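Local coordinates for putative pyrazinamidase/nicotinamidase (Streptococcus mutans, PDB 3S2S), which probably hydrolyses nicotinamide and the related pyrazinamide to their acids, as a zinc-binding member of the isochorismatase family, at residues Thr174-Tyr179 with Leu204-Asn209. Numbering follows the deposited sequence.
Sequences TAIDAY and LNHLQN
Ala-175 and Leu-207 make the closest contact between 174-179 and 204-209. The methyl CB of Ala-175 meets the branch CD2 of Leu-207 at 3.2 Å. This is tighter than usual for two carbons. CG of Leu-207 stands anti to the carbonyl carbon (chi1 -69°), and CD2 is the branch that meets the alanine. With only a methyl on this side, the backbones come fairly close, and CA of Ala-175 lies 7.3 Å from CA of Leu-207. Both residues are buried, and no hydrogen bond crosses between the helices here. The contact lies away from the zinc and cacodylate sites.

The second touch is looser. CD1 of Ile-176 comes to 4.5 Å from NE2 of His-206 and meets the imidazole obliquely. CG of His-206 lies opposite its backbone N (chi1 -173°), which carries the ring toward the isoleucine. This ring is buried too, and its NE2 is hydrogen-bonded to NE2 of His-173 of the second subunit. His-173 of the second subunit also packs on Ile-176, and this side is closed by the subunit interface.

The solvent side lies on the far face of 204-209, with Asn-205, Gln-208 and Asn-209 exposed. There NE2 of Gln-208 gives a nearly straight hydrogen bond of 3.1 Å to OD1 of Asn-209. The donor sits above the plane of the asparagine carbonyl.

The contact joins helix 167-180 to helix 197-209, the last helix of the chain. Both helices pack against the parallel sheet of the isochorismatase domain. Ala-175 rests on Leu-162 of strand 159-165, while Leu-207 reaches Val-187 of strand 184-188 and Ile-215 of strand 214-216. The pair lies between the two helices, over these three strands.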
loop_
_atom_site.group_PDB
_atom_site.type_symbol
_atom_site.label_atom_id
_atom_site.label_comp_id
_atom_site.label_asym_id
_atom_site.label_seq_id
_atom_site.Cartn_x
_atom_site.Cartn_y
_atom_site.Cartn_z
ATOM N N THR A 174 10.671 9.095 -4.754
ATOM C CA THR A 174 10.817 8.695 -3.354
ATOM C C THR A 174 10.147 9.726 -2.456
ATOM O O THR A 174 9.464 9.376 -1.509
ATOM C CB THR A 174 12.281 8.557 -2.948
ATOM O OG1 THR A 174 12.883 7.518 -3.737
ATOM C CG2 THR A 174 12.411 8.197 -1.436
ATOM N N ALA A 175 10.342 11.002 -2.781
ATOM C CA ALA A 175 9.700 12.070 -2.009
ATOM C C ALA A 175 8.173 12.038 -2.076
ATOM O O ALA A 175 7.513 12.315 -1.085
ATOM C CB ALA A 175 10.211 13.431 -2.470
ATOM N N ILE A 176 7.628 11.783 -3.261
ATOM C CA ILE A 176 6.174 11.737 -3.435
ATOM C C ILE A 176 5.611 10.587 -2.590
ATOM O O ILE A 176 4.613 10.738 -1.889
ATOM C CB ILE A 176 5.803 11.595 -4.917
ATOM C CG1 ILE A 176 6.119 12.914 -5.624
ATOM C CG2 ILE A 176 4.333 11.213 -5.089
ATOM C CD1 ILE A 176 5.994 12.839 -7.138
ATOM N N ASP A 177 6.271 9.435 -2.625
ATOM C CA ASP A 177 5.808 8.333 -1.796
ATOM C C ASP A 177 5.913 8.683 -0.313
ATOM O O ASP A 177 4.990 8.363 0.485
ATOM C CB ASP A 177 6.597 7.043 -2.085
ATOM C CG ASP A 177 6.075 6.278 -3.281
ATOM O OD1 ASP A 177 4.970 6.589 -3.810
ATOM O OD2 ASP A 177 6.758 5.330 -3.691
ATOM N N ALA A 178 7.011 9.332 0.075
ATOM C CA ALA A 178 7.180 9.716 1.473
ATOM C C ALA A 178 6.067 10.674 1.910
ATOM O O ALA A 178 5.548 10.555 3.014
ATOM C CB ALA A 178 8.568 10.327 1.724
ATOM N N TYR A 179 5.707 11.601 1.026
ATOM C CA TYR A 179 4.631 12.551 1.320
ATOM C C TYR A 179 3.322 11.808 1.507
ATOM O O TYR A 179 2.589 12.066 2.467
ATOM C CB TYR A 179 4.516 13.560 0.179
ATOM C CG TYR A 179 3.353 14.534 0.326
ATOM C CD1 TYR A 179 3.517 15.729 1.004
ATOM C CD2 TYR A 179 2.118 14.261 -0.236
ATOM C CE1 TYR A 179 2.453 16.632 1.140
ATOM C CE2 TYR A 179 1.043 15.163 -0.107
ATOM C CZ TYR A 179 1.236 16.350 0.573
ATOM O OH TYR A 179 0.202 17.272 0.695
ATOM N N LEU A 204 13.368 20.566 -7.308
ATOM C CA LEU A 204 13.513 21.276 -6.039
ATOM C C LEU A 204 12.293 22.158 -5.746
ATOM O O LEU A 204 11.822 22.223 -4.608
ATOM C CB LEU A 204 14.793 22.111 -6.019
ATOM C CG LEU A 204 16.108 21.331 -5.997
ATOM C CD1 LEU A 204 17.263 22.332 -6.122
ATOM C CD2 LEU A 204 16.240 20.531 -4.734
ATOM N N ASN A 205 11.799 22.851 -6.767
ATOM C CA ASN A 205 10.615 23.684 -6.595
ATOM C C ASN A 205 9.416 22.825 -6.195
ATOM O O ASN A 205 8.648 23.198 -5.324
ATOM C CB ASN A 205 10.299 24.442 -7.885
ATOM C CG ASN A 205 11.256 25.599 -8.143
ATOM O OD1 ASN A 205 11.915 26.100 -7.225
ATOM N ND2 ASN A 205 11.322 26.042 -9.400
ATOM N N HIS A 206 9.268 21.660 -6.821
ATOM C CA HIS A 206 8.119 20.800 -6.542
ATOM C C HIS A 206 8.234 20.241 -5.126
ATOM O O HIS A 206 7.268 20.221 -4.350
ATOM C CB HIS A 206 8.130 19.641 -7.540
ATOM C CG HIS A 206 6.917 18.776 -7.479
ATOM N ND1 HIS A 206 5.855 18.930 -8.342
ATOM C CD2 HIS A 206 6.604 17.738 -6.671
ATOM C CE1 HIS A 206 4.935 18.020 -8.066
ATOM N NE2 HIS A 206 5.372 17.276 -7.065
ATOM N N LEU A 207 9.430 19.780 -4.780
ATOM C CA LEU A 207 9.653 19.262 -3.436
ATOM C C LEU A 207 9.240 20.295 -2.380
ATOM O O LEU A 207 8.488 19.978 -1.455
ATOM C CB LEU A 207 11.116 18.857 -3.252
ATOM C CG LEU A 207 11.528 17.635 -4.077
ATOM C CD1 LEU A 207 13.027 17.612 -4.361
ATOM C CD2 LEU A 207 11.125 16.419 -3.327
ATOM N N GLN A 208 9.734 21.524 -2.514
ATOM C CA GLN A 208 9.397 22.570 -1.546
ATOM C C GLN A 208 7.953 23.030 -1.620
ATOM O O GLN A 208 7.262 23.073 -0.598
ATOM C CB GLN A 208 10.301 23.772 -1.734
ATOM C CG GLN A 208 10.045 24.892 -0.736
ATOM C CD GLN A 208 10.982 26.028 -0.994
ATOM O OE1 GLN A 208 12.111 26.020 -0.522
ATOM N NE2 GLN A 208 10.536 26.997 -1.781
ATOM N N ASN A 209 7.496 23.418 -2.808
ATOM C CA ASN A 209 6.208 24.122 -2.883
ATOM C C ASN A 209 4.971 23.235 -2.974
ATOM O O ASN A 209 3.863 23.689 -2.665
ATOM C CB ASN A 209 6.236 25.157 -4.009
ATOM C CG ASN A 209 7.327 26.181 -3.805
ATOM O OD1 ASN A 209 7.588 26.601 -2.678
ATOM N ND2 ASN A 209 7.986 26.580 -4.890
#